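Local atomic coordinates of arylsulfatase (Pseudoalteromonas sp. MB47, PDB entry 7AJ0), a protein that probably removes sulfate groups from the algal polysaccharide fucoidan as an exo-acting, calcium-binding sulfatase that assembles into a hexamer. Residues A[313-317]-A[318-322]. Sequence-based numbering, arbitrary orientation.
Sequences GQLEN and TLIIF
In the helix-to-strand connection of the alkaline phosphatase-like sulfatase fold, the Thr318 hydroxyl reaches back to a type I beta turn, 314-317, and Thr318 opens the strand that runs on to 324. Gly313, with positive phi (67°), has just ended helix 290-311 in a Schellman motif. The Thr318 hydroxyl is the donor to the main-chain carbonyl of Gln314, OG1 to O at 2.5 Å, short even for a hydroxyl-carbonyl bond. OG1 stands anti to its own carbonyl carbon (chi1 -57°), which sets the hydroxyl beside the backbone N and facing the turn. The same Gln314 O takes a weak bond from Asn317 N at 3.3 Å, so two donors converge on one carbonyl. A further weak bond, Thr318 N to Leu315 O at 3.4 Å, is fairly straight, with an N-H...O angle of 159°. Leu315 CD2 meets Ile320 CD1 at 4.0 Å, the two side chains set at a slant to each other, adding an apolar contact between turn and strand next to Leu309 of the preceding helix and Tyr360 of the antiparallel neighbour strand. Asn53, at the start of the parallel neighbour strand, hydrogen-bonds through ND2 to both Gln314 OE1 and Thr318 OG1. The buried threonine hydroxyl thus gives its proton to the turn carbonyl and accepts one from Asn53, and this double role fixes its rotation.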
loop_
_atom_site.group_PDB
_atom_site.type_symbol
_atom_site.label_atom_id
_atom_site.label_comp_id
_atom_site.label_asym_id
_atom_site.label_seq_id
_atom_site.Cartn_x
_atom_site.Cartn_y
_atom_site.Cartn_z
ATOM N N GLY A 313 36.312 -46.253 1.951
ATOM C CA GLY A 313 35.699 -47.113 2.942
ATOM C C GLY A 313 35.342 -46.427 4.239
ATOM O O GLY A 313 35.361 -47.068 5.295
ATOM N N GLN A 314 35.000 -45.138 4.188
ATOM C CA GLN A 314 34.710 -44.363 5.388
ATOM C C GLN A 314 33.268 -43.871 5.461
ATOM O O GLN A 314 32.954 -43.044 6.325
ATOM C CB GLN A 314 35.659 -43.161 5.479
ATOM C CG GLN A 314 37.098 -43.526 5.780
ATOM C CD GLN A 314 37.277 -44.073 7.182
ATOM O OE1 GLN A 314 36.794 -43.493 8.158
ATOM N NE2 GLN A 314 37.974 -45.198 7.292
ATOM N N LEU A 315 32.378 -44.350 4.588
ATOM C CA LEU A 315 31.000 -43.871 4.630
ATOM C C LEU A 315 30.287 -44.357 5.887
ATOM O O LEU A 315 29.489 -43.622 6.480
ATOM C CB LEU A 315 30.234 -44.315 3.388
ATOM C CG LEU A 315 30.079 -43.305 2.250
ATOM C CD1 LEU A 315 29.129 -43.863 1.194
ATOM C CD2 LEU A 315 29.587 -41.951 2.740
ATOM N N GLU A 316 30.558 -45.594 6.310
ATOM C CA GLU A 316 29.887 -46.133 7.486
ATOM C C GLU A 316 30.291 -45.415 8.765
ATOM O O GLU A 316 29.579 -45.517 9.770
ATOM C CB GLU A 316 30.182 -47.629 7.626
ATOM C CG GLU A 316 29.436 -48.509 6.632
ATOM C CD GLU A 316 30.060 -48.506 5.246
ATOM O OE1 GLU A 316 31.245 -48.125 5.120
ATOM O OE2 GLU A 316 29.362 -48.893 4.284
ATOM N N ASN A 317 31.413 -44.697 8.754
ATOM C CA ASN A 317 31.936 -44.046 9.948
ATOM C C ASN A 317 31.934 -42.529 9.815
ATOM O O ASN A 317 32.657 -41.843 10.545
ATOM C CB ASN A 317 33.350 -44.551 10.242
ATOM C CG ASN A 317 33.759 -44.335 11.682
ATOM O OD1 ASN A 317 32.940 -44.437 12.598
ATOM N ND2 ASN A 317 35.035 -44.034 11.894
ATOM N N THR A 318 31.134 -41.988 8.899
ATOM C CA THR A 318 31.121 -40.559 8.623
ATOM C C THR A 318 29.690 -40.049 8.658
ATOM O O THR A 318 28.848 -40.494 7.872
ATOM C CB THR A 318 31.759 -40.251 7.262
ATOM O OG1 THR A 318 33.098 -40.757 7.231
ATOM C CG2 THR A 318 31.777 -38.751 7.013
ATOM N N LEU A 319 29.420 -39.124 9.573
ATOM C CA LEU A 319 28.164 -38.387 9.573
ATOM C C LEU A 319 28.273 -37.243 8.571
ATOM O O LEU A 319 29.178 -36.408 8.675
ATOM C CB LEU A 319 27.863 -37.864 10.972
ATOM C CG LEU A 319 26.720 -36.861 11.123
ATOM C CD1 LEU A 319 25.404 -37.456 10.644
ATOM C CD2 LEU A 319 26.624 -36.404 12.574
ATOM N N ILE A 320 27.371 -37.216 7.591
ATOM C CA ILE A 320 27.329 -36.159 6.588
ATOM C C ILE A 320 26.119 -35.283 6.878
ATOM O O ILE A 320 24.982 -35.770 6.911
ATOM C CB ILE A 320 27.268 -36.719 5.160
ATOM C CG1 ILE A 320 28.477 -37.613 4.886
ATOM C CG2 ILE A 320 27.213 -35.579 4.145
ATOM C CD1 ILE A 320 28.521 -38.180 3.476
ATOM N N ILE A 321 26.363 -33.994 7.086
ATOM C CA ILE A 321 25.312 -33.005 7.293
ATOM C C ILE A 321 25.386 -32.006 6.148
ATOM O O ILE A 321 26.437 -31.393 5.915
ATOM C CB ILE A 321 25.447 -32.300 8.652
ATOM C CG1 ILE A 321 25.112 -33.279 9.780
ATOM C CG2 ILE A 321 24.540 -31.078 8.707
ATOM C CD1 ILE A 321 25.376 -32.744 11.175
ATOM N N PHE A 322 24.280 -31.854 5.427
ATOM C CA PHE A 322 24.154 -30.895 4.336
ATOM C C PHE A 322 23.171 -29.820 4.779
ATOM O O PHE A 322 22.027 -30.130 5.129
ATOM C CB PHE A 322 23.678 -31.585 3.057
ATOM C CG PHE A 322 23.535 -30.658 1.884
ATOM C CD1 PHE A 322 22.375 -29.927 1.704
ATOM C CD2 PHE A 322 24.559 -30.523 0.960
ATOM C CE1 PHE A 322 22.241 -29.073 0.628
ATOM C CE2 PHE A 322 24.429 -29.671 -0.118
ATOM C CZ PHE A 322 23.269 -28.945 -0.284
#